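Local coordinates for hypothetical protein aq_1956 (Aquifex aeolicus, PDB 2YVT) that is of unknown function but probably hydrolyses phosphoester bonds as a metallophosphoesterase of the calcineurin superfamily, at residues Phe148-Asp151 and Lys155-Arg158; Gln32-Val37 and Gly129-Phe134; Thr206-Leu211 and Glu226-Thr231. All coordinates share one frame; numbering follows the deposited sequence.

Interaction 1. Residues Phe148-Asp151 and Lys155-Arg158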
ATOM      1  N   PHE A 148      14.272  10.933  -1.386  1.00 11.80           N
ATOM      2  CA  PHE A 148      13.224  11.532  -0.555  1.00 10.92           C
ATOM      3  C   PHE A 148      12.443  12.522  -1.419  1.00 10.50           C
ATOM      4  O   PHE A 148      12.968  13.581  -1.796  1.00 12.94           O
ATOM      5  CB  PHE A 148      13.877  12.252   0.639  1.00 11.37           C
ATOM      6  CG  PHE A 148      12.977  12.468   1.839  1.00 12.65           C
ATOM      7  CD1 PHE A 148      13.546  12.829   3.060  1.00 13.79           C
ATOM      8  CD2 PHE A 148      11.592  12.308   1.770  1.00 12.68           C
ATOM      9  CE1 PHE A 148      12.762  13.037   4.191  1.00 13.46           C
ATOM     10  CE2 PHE A 148      10.786  12.510   2.910  1.00 12.54           C
ATOM     11  CZ  PHE A 148      11.373  12.878   4.117  1.00 13.24           C
ATOM     12  N   GLU A 149      11.206  12.155  -1.755  1.00  9.13           N
ATOM     13  CA  GLU A 149      10.329  12.985  -2.579  1.00  8.41           C
ATOM     14  C   GLU A 149       8.871  12.729  -2.204  1.00  9.44           C
ATOM     15  O   GLU A 149       8.487  11.584  -1.942  1.00  9.32           O
ATOM     16  CB  GLU A 149      10.558  12.643  -4.061  1.00  9.32           C
ATOM     17  CG  GLU A 149       9.631  13.345  -5.059  1.00 10.64           C
ATOM     18  CD  GLU A 149       9.749  14.864  -5.059  1.00 11.16           C
ATOM     19  OE1 GLU A 149      10.833  15.404  -4.753  1.00 13.69           O
ATOM     20  OE2 GLU A 149       8.744  15.527  -5.385  1.00 11.93           O
ATOM     21  N   GLU A 150       8.055  13.785  -2.195  1.00  9.48           N
ATOM     22  CA  GLU A 150       6.639  13.618  -1.888  1.00  9.51           C
ATOM     23  C   GLU A 150       5.698  14.327  -2.848  1.00  9.57           C
ATOM     24  O   GLU A 150       4.490  14.209  -2.702  1.00 10.71           O
ATOM     25  CB  GLU A 150       6.328  14.054  -0.455  1.00  9.90           C
ATOM     26  CG  GLU A 150       7.066  13.269   0.613  1.00 11.20           C
ATOM     27  CD  GLU A 150       6.685  13.700   2.013  1.00 10.99           C
ATOM     28  OE1 GLU A 150       6.823  14.905   2.344  1.00 14.76           O
ATOM     29  OE2 GLU A 150       6.240  12.834   2.785  1.00 11.93           O
ATOM     30  N   ASP A 151       6.242  15.069  -3.814  1.00  9.42           N
ATOM     31  CA  ASP A 151       5.396  15.845  -4.721  1.00 10.16           C
ATOM     32  C   ASP A 151       5.148  15.177  -6.079  1.00  9.70           C
ATOM     33  O   ASP A 151       4.006  15.031  -6.489  1.00 10.92           O
ATOM     34  CB  ASP A 151       5.959  17.260  -4.902  1.00 11.66           C
ATOM     35  CG  ASP A 151       5.888  18.085  -3.625  1.00 14.40           C
ATOM     36  OD1 ASP A 151       5.270  17.636  -2.643  1.00 16.46           O
ATOM     37  OD2 ASP A 151       6.453  19.194  -3.599  1.00 17.00           O
ATOM     38  N   LYS A 155       8.710   8.828  -2.485  1.00  8.30           N
ATOM     39  CA  LYS A 155       9.926   8.051  -2.225  1.00  8.85           C
ATOM     40  C   LYS A 155      10.494   8.475  -0.874  1.00  9.01           C
ATOM     41  O   LYS A 155      10.522   9.664  -0.552  1.00  9.05           O
ATOM     42  CB  LYS A 155      10.984   8.289  -3.313  1.00 10.15           C
ATOM     43  CG  LYS A 155      10.583   7.858  -4.716  1.00 13.07           C
ATOM     44  CD  LYS A 155      11.822   7.851  -5.617  1.00 16.02           C
ATOM     45  CE  LYS A 155      11.526   7.336  -7.007  1.00 18.85           C
ATOM     46  NZ  LYS A 155      12.751   7.359  -7.861  1.00 20.64           N
ATOM     47  N   TYR A 156      10.928   7.504  -0.076  1.00  8.05           N
ATOM     48  CA  TYR A 156      11.467   7.791   1.250  1.00  8.56           C
ATOM     49  C   TYR A 156      12.803   7.095   1.445  1.00  8.85           C
ATOM     50  O   TYR A 156      13.001   5.988   0.944  1.00 10.77           O
ATOM     51  CB  TYR A 156      10.489   7.343   2.329  1.00  8.01           C
ATOM     52  CG  TYR A 156       9.204   8.121   2.288  1.00  8.41           C
ATOM     53  CD1 TYR A 156       9.124   9.381   2.878  1.00  8.40           C
ATOM     54  CD2 TYR A 156       8.074   7.618   1.633  1.00  8.19           C
ATOM     55  CE1 TYR A 156       7.952  10.125   2.835  1.00  8.14           C
ATOM     56  CE2 TYR A 156       6.874   8.362   1.584  1.00  7.87           C
ATOM     57  CZ  TYR A 156       6.834   9.616   2.192  1.00  8.24           C
ATOM     58  OH  TYR A 156       5.688  10.369   2.155  1.00  8.66           O
ATOM     59  N   PRO A 157      13.728   7.751   2.164  1.00  9.29           N
ATOM     60  CA  PRO A 157      15.046   7.178   2.446  1.00  9.34           C
ATOM     61  C   PRO A 157      15.065   6.424   3.766  1.00  9.27           C
ATOM     62  O   PRO A 157      14.282   6.740   4.667  1.00  9.67           O
ATOM     63  CB  PRO A 157      15.925   8.423   2.561  1.00  9.88           C
ATOM     64  CG  PRO A 157      15.014   9.453   3.165  1.00  9.78           C
ATOM     65  CD  PRO A 157      13.610   9.128   2.683  1.00  9.66           C
ATOM     66  N   ARG A 158      15.978   5.457   3.877  1.00 10.06           N
ATOM     67  CA  ARG A 158      16.087   4.601   5.058  1.00 10.31           C
ATOM     68  C   ARG A 158      16.090   5.388   6.368  1.00  9.77           C
ATOM     69  O   ARG A 158      15.342   5.065   7.291  1.00 10.57           O
ATOM     70  CB  ARG A 158      17.356   3.729   4.972  1.00 10.49           C
ATOM     71  CG  ARG A 158      17.630   2.894   6.203  1.00 12.32           C
ATOM     72  CD  ARG A 158      18.969   2.153   6.077  1.00 12.58           C
ATOM     73  NE  ARG A 158      18.957   1.157   5.001  1.00 14.18           N
ATOM     74  CZ  ARG A 158      18.744  -0.143   5.187  1.00 14.32           C
ATOM     75  NH1 ARG A 158      18.507  -0.607   6.411  1.00 15.84           N
ATOM     76  NH2 ARG A 158      18.752  -0.976   4.148  1.00 14.49           N
TER
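The hydroxyl of Y156 is gripped by two groups: it donates to E150 OE2 over a Y156 OH to E150 OE2 distance of 2.6 Å, and it is also hydrogen-bonded to H124 NE2. Within the calcineurin-type metallophosphoesterase fold, the contact is a single antiparallel bridge, in which the loop after strand 134-144 doubles back on strand 155-157. The backbone evidence is one hydrogen-bonded pair, with E149 N to K155 O and K155 N to E149 O both 2.8 Å. F148 CA adds a C-H...O contact to K155 O at 3.3 Å.

On the Y156 side the approach is edge-on. E150 OE2 lies at the rim of the phenol ring, near its plane, and uses its anti lone pair; the carboxylate stands 86° to that ring, so it meets the phenol crosswise. The CB of Y156 points away from the loop, yet with CG beside the backbone N (chi1 -65°) the ring swings back to bring the hydroxyl to E150. A phenylalanine in place of the tyrosine would probably leave both E150 OE2 and H124 NE2 without their shared hydroxyl partner, setting the carboxylate free to turn. F139 meets the same ring edge-to-face.

K155 directs its amine elsewhere, into salt bridges with E53 and E147. The F148 ring meets two consecutive residues of the strand, Y156 and P157. F148 CE2 touches Y156 CD1 at 3.5 Å with the rings oblique, while P157 CD sits over an F148 face, 3.8 Å from the ring centroid and 25° off its normal.

Interaction 2. Residues Gln32-Val37 and Gly129-Phe134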
ATOM      1  N   GLN A  32     -16.764 -12.483   2.657  1.00 19.52           N
ATOM      2  CA  GLN A  32     -17.088 -11.702   3.860  1.00 19.89           C
ATOM      3  C   GLN A  32     -15.855 -11.317   4.694  1.00 17.95           C
ATOM      4  O   GLN A  32     -15.769 -11.664   5.877  1.00 18.04           O
ATOM      5  CB  GLN A  32     -18.103 -12.464   4.733  1.00 23.15           C
ATOM      6  CG  GLN A  32     -19.331 -12.962   3.986  1.00 27.19           C
ATOM      7  CD  GLN A  32     -20.427 -11.931   3.912  1.00 30.45           C
ATOM      8  OE1 GLN A  32     -20.682 -11.356   2.854  1.00 33.01           O
ATOM      9  NE2 GLN A  32     -21.090 -11.686   5.043  1.00 32.30           N
ATOM     10  N   PRO A  33     -14.893 -10.591   4.087  1.00 15.59           N
ATOM     11  CA  PRO A  33     -13.723 -10.182   4.870  1.00 14.54           C
ATOM     12  C   PRO A  33     -14.121  -9.193   5.955  1.00 13.27           C
ATOM     13  O   PRO A  33     -15.094  -8.456   5.789  1.00 14.62           O
ATOM     14  CB  PRO A  33     -12.847  -9.469   3.836  1.00 14.76           C
ATOM     15  CG  PRO A  33     -13.812  -8.973   2.796  1.00 14.94           C
ATOM     16  CD  PRO A  33     -14.836 -10.077   2.706  1.00 15.98           C
ATOM     17  N   ASP A  34     -13.370  -9.179   7.049  1.00 12.43           N
ATOM     18  CA  ASP A  34     -13.562  -8.199   8.107  1.00 12.53           C
ATOM     19  C   ASP A  34     -12.901  -6.873   7.766  1.00 12.48           C
ATOM     20  O   ASP A  34     -13.400  -5.813   8.143  1.00 13.66           O
ATOM     21  CB  ASP A  34     -13.037  -8.750   9.426  1.00 15.27           C
ATOM     22  CG  ASP A  34     -13.817  -9.956   9.876  1.00 16.71           C
ATOM     23  OD1 ASP A  34     -15.008  -9.795  10.227  1.00 19.31           O
ATOM     24  OD2 ASP A  34     -13.257 -11.066   9.830  1.00 17.85           O
ATOM     25  N   ILE A  35     -11.772  -6.945   7.062  1.00 11.18           N
ATOM     26  CA  ILE A  35     -11.114  -5.740   6.551  1.00 12.52           C
ATOM     27  C   ILE A  35     -10.661  -5.909   5.109  1.00 11.26           C
ATOM     28  O   ILE A  35     -10.341  -7.015   4.676  1.00 10.11           O
ATOM     29  CB  ILE A  35      -9.932  -5.247   7.425  1.00 15.34           C
ATOM     30  CG1 ILE A  35      -8.839  -6.304   7.562  1.00 16.76           C
ATOM     31  CG2 ILE A  35     -10.417  -4.756   8.793  1.00 16.72           C
ATOM     32  CD1 ILE A  35      -7.536  -5.741   8.168  1.00 16.91           C
ATOM     33  N   LEU A  36     -10.697  -4.797   4.380  1.00  9.93           N
ATOM     34  CA  LEU A  36     -10.147  -4.698   3.042  1.00  9.60           C
ATOM     35  C   LEU A  36      -8.891  -3.845   3.122  1.00  9.90           C
ATOM     36  O   LEU A  36      -8.908  -2.757   3.710  1.00 10.01           O
ATOM     37  CB  LEU A  36     -11.167  -4.046   2.098  1.00  9.71           C
ATOM     38  CG  LEU A  36     -10.696  -3.657   0.694  1.00  9.83           C
ATOM     39  CD1 LEU A  36     -10.294  -4.883  -0.134  1.00 10.97           C
ATOM     40  CD2 LEU A  36     -11.794  -2.876  -0.003  1.00 10.96           C
ATOM     41  N   VAL A  37      -7.799  -4.346   2.557  1.00  8.40           N
ATOM     42  CA  VAL A  37      -6.557  -3.582   2.483  1.00  8.49           C
ATOM     43  C   VAL A  37      -6.267  -3.272   1.026  1.00  8.35           C
ATOM     44  O   VAL A  37      -6.189  -4.181   0.198  1.00  9.08           O
ATOM     45  CB  VAL A  37      -5.367  -4.354   3.116  1.00  8.05           C
ATOM     46  CG1 VAL A  37      -4.042  -3.652   2.824  1.00  9.32           C
ATOM     47  CG2 VAL A  37      -5.566  -4.486   4.618  1.00  8.54           C
ATOM     48  N   GLY A 129      -5.615   1.156  15.700  1.00 15.08           N
ATOM     49  CA  GLY A 129      -5.992  -0.073  16.394  1.00 16.11           C
ATOM     50  C   GLY A 129      -7.137  -0.743  15.657  1.00 17.97           C
ATOM     51  O   GLY A 129      -7.951  -0.068  15.023  1.00 19.82           O
ATOM     52  N   TRP A 130      -7.199  -2.071  15.725  1.00 19.31           N
ATOM     53  CA  TRP A 130      -8.299  -2.814  15.105  1.00 21.45           C
ATOM     54  C   TRP A 130      -8.815  -3.892  16.049  1.00 22.42           C
ATOM     55  O   TRP A 130      -8.041  -4.719  16.536  1.00 20.39           O
ATOM     56  CB  TRP A 130      -7.864  -3.403  13.751  1.00 25.33           C
ATOM     57  CG  TRP A 130      -8.869  -4.319  13.093  1.00 25.78           C
ATOM     58  CD1 TRP A 130     -10.204  -4.096  12.937  1.00 27.00           C
ATOM     59  CD2 TRP A 130      -8.601  -5.590  12.481  1.00 26.78           C
ATOM     60  NE1 TRP A 130     -10.790  -5.153  12.281  1.00 27.05           N
ATOM     61  CE2 TRP A 130      -9.829  -6.083  11.986  1.00 27.38           C
ATOM     62  CE3 TRP A 130      -7.441  -6.356  12.296  1.00 27.44           C
ATOM     63  CZ2 TRP A 130      -9.935  -7.319  11.329  1.00 26.47           C
ATOM     64  CZ3 TRP A 130      -7.546  -7.582  11.641  1.00 26.73           C
ATOM     65  CH2 TRP A 130      -8.786  -8.048  11.165  1.00 26.46           C
ATOM     66  N   ARG A 131     -10.125  -3.836  16.308  1.00 23.86           N
ATOM     67  CA  ARG A 131     -10.847  -4.766  17.201  1.00 27.21           C
ATOM     68  C   ARG A 131     -10.190  -4.967  18.575  1.00 27.84           C
ATOM     69  O   ARG A 131     -10.381  -6.005  19.217  1.00 29.98           O
ATOM     70  CB  ARG A 131     -11.094  -6.126  16.519  1.00 28.72           C
ATOM     71  CG  ARG A 131     -11.829  -6.067  15.183  1.00 31.35           C
ATOM     72  CD  ARG A 131     -13.354  -6.046  15.298  1.00 33.15           C
ATOM     73  NE  ARG A 131     -13.981  -5.955  13.975  1.00 34.46           N
ATOM     74  CZ  ARG A 131     -14.334  -6.999  13.223  1.00 35.24           C
ATOM     75  NH1 ARG A 131     -14.140  -8.240  13.653  1.00 35.35           N
ATOM     76  NH2 ARG A 131     -14.887  -6.800  12.033  1.00 35.56           N
ATOM     77  N   GLY A 132      -9.419  -3.977  19.022  1.00 27.55           N
ATOM     78  CA  GLY A 132      -8.755  -4.035  20.323  1.00 27.50           C
ATOM     79  C   GLY A 132      -7.643  -5.061  20.456  1.00 27.52           C
ATOM     80  O   GLY A 132      -7.066  -5.218  21.537  1.00 28.48           O
ATOM     81  N   GLU A 133      -7.331  -5.756  19.362  1.00 26.34           N
ATOM     82  CA  GLU A 133      -6.341  -6.839  19.386  1.00 26.85           C
ATOM     83  C   GLU A 133      -5.123  -6.587  18.493  1.00 22.38           C
ATOM     84  O   GLU A 133      -4.051  -7.148  18.731  1.00 21.38           O
ATOM     85  CB  GLU A 133      -6.990  -8.179  19.016  1.00 28.31           C
ATOM     86  CG  GLU A 133      -6.066  -9.397  19.207  1.00 31.05           C
ATOM     87  CD  GLU A 133      -6.812 -10.719  19.323  1.00 30.80           C
ATOM     88  OE1 GLU A 133      -8.055 -10.696  19.495  1.00 33.76           O
ATOM     89  OE2 GLU A 133      -6.148 -11.785  19.250  1.00 32.68           O
ATOM     90  N   PHE A 134      -5.290  -5.752  17.471  1.00 19.69           N
ATOM     91  CA  PHE A 134      -4.203  -5.488  16.530  1.00 17.18           C
ATOM     92  C   PHE A 134      -3.850  -4.018  16.514  1.00 15.60           C
ATOM     93  O   PHE A 134      -4.703  -3.169  16.783  1.00 15.25           O
ATOM     94  CB  PHE A 134      -4.589  -5.907  15.100  1.00 16.66           C
ATOM     95  CG  PHE A 134      -4.916  -7.371  14.950  1.00 16.19           C
ATOM     96  CD1 PHE A 134      -3.925  -8.286  14.584  1.00 16.60           C
ATOM     97  CD2 PHE A 134      -6.210  -7.833  15.158  1.00 17.03           C
ATOM     98  CE1 PHE A 134      -4.222  -9.638  14.438  1.00 16.78           C
ATOM     99  CE2 PHE A 134      -6.515  -9.190  15.016  1.00 17.92           C
ATOM    100  CZ  PHE A 134      -5.517 -10.090  14.660  1.00 17.32           C
TER
HETATM  101  O   HOH W   1     -16.779  -7.701  10.062  1.00 34.13           O
HETATM  102  O   HOH W   2     -13.820  -4.782  10.701  1.00 44.58           O
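I35 and W130 reach for each other from opposite directions, and the isoleucine lies over one face of the indole. I35 CG2 stands 3.5 Å from W130 CE2, toward the rim, while I35 CD1 sits 4.0 Å from the centroid of the W130 six-membered ring and 13° off its normal, a CH-pi contact. In I35, CG1 takes the crowded position between backbone N and carbonyl carbon (chi1 59°) and carries CD1 over the same face as CG2. D34 comes in differently: its CB lies at the indole edge, 3.9 Å from W130 CZ2. On the other face R131 CB lies above the rim of the indole.

The contact spans two sheets of the metallophosphoesterase sandwich, strand 35-39 belonging to one and strand 126-130 to the other. W130 ends strand 126-130, which turns back into the antiparallel strand 134-144; there E133 and F134 both face W130 in a classic beta bulge, and W130 O accepts from both their backbone nitrogens.

Beyond the indole, D34 OD1 meets R131 NH2 at 3.5 Å, a weak, long salt bridge at the edge of the guanidinium, with the two planes 83° apart. One water donates to D34 OD1 at 2.7 Å and another to D34 O at 2.8 Å; each reaches R131 NH2 through a weak bond. D34 OD2 is taken by the backbone N of K7.

Interaction 3. Residues Thr206-Leu211 and Glu226-Thr231; sequences TIIKSL and ELVGNT
I208 alone carries the helix side of this contact, facing V228 and T231 at the two ends of a type II' beta turn. Its CB points toward the turn and splits there into two branches. CG2, trans to the backbone N, does most of the touching: it is 3.3 Å from T231 OG1, 3.7 Å from T231 CB and 3.4 Å from V228 O. The methyl therefore rests on polar atoms that have partners of their own, since T231 OG1 is hydrogen-bonded to P213 O and V228 O accepts from T231 N at 3.0 Å.

The other branch of I208 leaves beside the backbone N (chi1 -74°) and runs on extended (chi2 171°), and CG1 carries CD1 to within reach of V228. There I208 CD1 meets V228 CG1 at 4.2 Å, a loose apolar touch with the two side chains at about a right angle.

The turn itself is closed from both sides, V228 N donating to T231 O at 2.9 Å in answer to the T231 N bond. G229 follows V228 with positive phi, 62°, as the second residue of such a turn requires, and N230 is tied back through ND2 to N212 OD1.

I208 also touches P184 and V233, so it sits where helix 202-211 lies against the hairpin of strands 224-228 and 231-235, while the neighbouring I207 packs on V161 of helix 158-164.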
ATOM      1  N   THR A 206      14.916  -4.581   6.910  1.00 11.11           N
ATOM      2  CA  THR A 206      15.417  -3.934   8.111  1.00 12.67           C
ATOM      3  C   THR A 206      14.277  -3.496   9.036  1.00 12.86           C
ATOM      4  O   THR A 206      14.341  -3.745  10.240  1.00 14.08           O
ATOM      5  CB  THR A 206      16.356  -2.762   7.765  1.00 13.41           C
ATOM      6  OG1 THR A 206      17.428  -3.231   6.929  1.00 13.09           O
ATOM      7  CG2 THR A 206      16.934  -2.148   9.022  1.00 14.73           C
ATOM      8  N   ILE A 207      13.236  -2.872   8.472  1.00 13.44           N
ATOM      9  CA  ILE A 207      12.039  -2.513   9.244  1.00 15.59           C
ATOM     10  C   ILE A 207      11.420  -3.741   9.896  1.00 13.86           C
ATOM     11  O   ILE A 207      11.010  -3.707  11.048  1.00 14.72           O
ATOM     12  CB  ILE A 207      10.902  -1.916   8.366  1.00 17.44           C
ATOM     13  CG1 ILE A 207      11.331  -0.665   7.611  1.00 20.09           C
ATOM     14  CG2 ILE A 207       9.658  -1.645   9.230  1.00 19.57           C
ATOM     15  CD1 ILE A 207      10.257  -0.194   6.634  1.00 18.76           C
ATOM     16  N   ILE A 208      11.326  -4.827   9.132  1.00 13.03           N
ATOM     17  CA  ILE A 208      10.740  -6.055   9.633  1.00 13.31           C
ATOM     18  C   ILE A 208      11.569  -6.610  10.796  1.00 14.41           C
ATOM     19  O   ILE A 208      11.012  -7.043  11.800  1.00 14.87           O
ATOM     20  CB  ILE A 208      10.563  -7.082   8.495  1.00 13.11           C
ATOM     21  CG1 ILE A 208       9.381  -6.666   7.607  1.00 13.07           C
ATOM     22  CG2 ILE A 208      10.377  -8.493   9.050  1.00 14.06           C
ATOM     23  CD1 ILE A 208       9.242  -7.477   6.332  1.00 13.66           C
ATOM     24  N   LYS A 209      12.892  -6.557  10.663  1.00 15.08           N
ATOM     25  CA  LYS A 209      13.793  -6.989  11.733  1.00 17.73           C
ATOM     26  C   LYS A 209      13.600  -6.116  12.975  1.00 17.67           C
ATOM     27  O   LYS A 209      13.499  -6.624  14.098  1.00 18.92           O
ATOM     28  CB  LYS A 209      15.249  -6.958  11.238  1.00 20.41           C
ATOM     29  CG  LYS A 209      16.339  -6.954  12.324  1.00 21.28           C
ATOM     30  CD  LYS A 209      16.526  -8.317  12.963  1.00 23.14           C
ATOM     31  CE  LYS A 209      17.680  -8.295  13.970  1.00 20.83           C
ATOM     32  NZ  LYS A 209      17.891  -9.628  14.573  1.00 23.23           N
ATOM     33  N   SER A 210      13.522  -4.806  12.760  1.00 17.40           N
ATOM     34  CA  SER A 210      13.381  -3.849  13.849  1.00 18.93           C
ATOM     35  C   SER A 210      12.049  -3.960  14.592  1.00 18.86           C
ATOM     36  O   SER A 210      12.026  -3.977  15.828  1.00 20.99           O
ATOM     37  CB  SER A 210      13.589  -2.420  13.336  1.00 20.49           C
ATOM     38  OG  SER A 210      13.441  -1.492  14.388  1.00 22.72           O
ATOM     39  N   LEU A 211      10.953  -4.041  13.837  1.00 18.05           N
ATOM     40  CA  LEU A 211       9.601  -4.013  14.399  1.00 17.43           C
ATOM     41  C   LEU A 211       9.048  -5.389  14.757  1.00 16.97           C
ATOM     42  O   LEU A 211       8.140  -5.500  15.589  1.00 18.00           O
ATOM     43  CB  LEU A 211       8.635  -3.323  13.427  1.00 17.62           C
ATOM     44  CG  LEU A 211       8.884  -1.845  13.112  1.00 18.84           C
ATOM     45  CD1 LEU A 211       7.696  -1.287  12.339  1.00 19.07           C
ATOM     46  CD2 LEU A 211       9.143  -1.032  14.371  1.00 20.78           C
ATOM     47  N   GLU A 226       5.763 -15.626   2.316  1.00 11.84           N
ATOM     48  CA  GLU A 226       6.946 -16.276   2.864  1.00 12.42           C
ATOM     49  C   GLU A 226       7.346 -15.612   4.166  1.00 13.42           C
ATOM     50  O   GLU A 226       6.912 -14.489   4.463  1.00 13.95           O
ATOM     51  CB  GLU A 226       8.115 -16.207   1.871  1.00 12.50           C
ATOM     52  CG  GLU A 226       8.639 -14.798   1.594  1.00 13.46           C
ATOM     53  CD  GLU A 226       9.599 -14.774   0.428  1.00 14.09           C
ATOM     54  OE1 GLU A 226      10.766 -15.197   0.613  1.00 16.93           O
ATOM     55  OE2 GLU A 226       9.186 -14.351  -0.673  1.00 13.65           O
ATOM     56  N   LEU A 227       8.175 -16.308   4.938  1.00 15.46           N
ATOM     57  CA  LEU A 227       8.736 -15.742   6.160  1.00 17.48           C
ATOM     58  C   LEU A 227       9.928 -14.844   5.857  1.00 16.99           C
ATOM     59  O   LEU A 227      10.837 -15.226   5.114  1.00 17.98           O
ATOM     60  CB  LEU A 227       9.138 -16.857   7.134  1.00 19.50           C
ATOM     61  CG  LEU A 227       8.276 -17.118   8.375  1.00 22.60           C
ATOM     62  CD1 LEU A 227       6.787 -17.219   8.072  1.00 23.92           C
ATOM     63  CD2 LEU A 227       8.771 -18.369   9.101  1.00 21.87           C
ATOM     64  N   VAL A 228       9.905 -13.631   6.405  1.00 15.87           N
ATOM     65  CA  VAL A 228      11.085 -12.776   6.409  1.00 15.77           C
ATOM     66  C   VAL A 228      11.356 -12.522   7.884  1.00 16.52           C
ATOM     67  O   VAL A 228      10.549 -11.903   8.579  1.00 16.35           O
ATOM     68  CB  VAL A 228      10.864 -11.458   5.613  1.00 15.42           C
ATOM     69  CG1 VAL A 228      12.073 -10.517   5.747  1.00 16.97           C
ATOM     70  CG2 VAL A 228      10.564 -11.766   4.143  1.00 16.31           C
ATOM     71  N   GLY A 229      12.477 -13.049   8.372  1.00 17.30           N
ATOM     72  CA  GLY A 229      12.706 -13.109   9.815  1.00 18.83           C
ATOM     73  C   GLY A 229      11.617 -13.987  10.405  1.00 18.74           C
ATOM     74  O   GLY A 229      11.453 -15.134   9.987  1.00 20.14           O
ATOM     75  N   ASN A 230      10.849 -13.428  11.338  1.00 19.67           N
ATOM     76  CA  ASN A 230       9.725 -14.131  11.969  1.00 20.46           C
ATOM     77  C   ASN A 230       8.360 -13.689  11.418  1.00 19.30           C
ATOM     78  O   ASN A 230       7.311 -14.159  11.864  1.00 19.61           O
ATOM     79  CB  ASN A 230       9.762 -13.917  13.486  1.00 23.64           C
ATOM     80  CG  ASN A 230      11.164 -14.054  14.064  1.00 25.37           C
ATOM     81  OD1 ASN A 230      11.815 -15.090  13.913  1.00 26.83           O
ATOM     82  ND2 ASN A 230      11.639 -13.001  14.721  1.00 27.07           N
ATOM     83  N   THR A 231       8.390 -12.784  10.444  1.00 16.09           N
ATOM     84  CA  THR A 231       7.186 -12.153   9.911  1.00 14.78           C
ATOM     85  C   THR A 231       6.663 -12.871   8.672  1.00 14.14           C
ATOM     86  O   THR A 231       7.431 -13.154   7.755  1.00 14.25           O
ATOM     87  CB  THR A 231       7.505 -10.699   9.528  1.00 13.10           C
ATOM     88  OG1 THR A 231       7.979  -9.998  10.682  1.00 13.98           O
ATOM     89  CG2 THR A 231       6.285  -9.967   8.937  1.00 12.93           C
TER

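Followed from the N terminus, the contacts come in series: none nests within or crosses another. Interaction 2 closes the longest loop, joining segments 92 residues apart, and ties strand 35-39 of the six-stranded sheet to strand 126-130 of the other. Interaction 1 then closes a short turn with three residues between its segments, on the strand that leads into helix 158-164. Interaction 3 closes last, bringing helix 202-211 against the hairpin that follows strand 215-218. All three reach the seven-stranded sheet. Interactions 1 and 2 lie on opposite sides of the chain's centre, whereas interactions 1 and 3 touch through a probable hydrogen bond between R158 NH1 and T206 OG1.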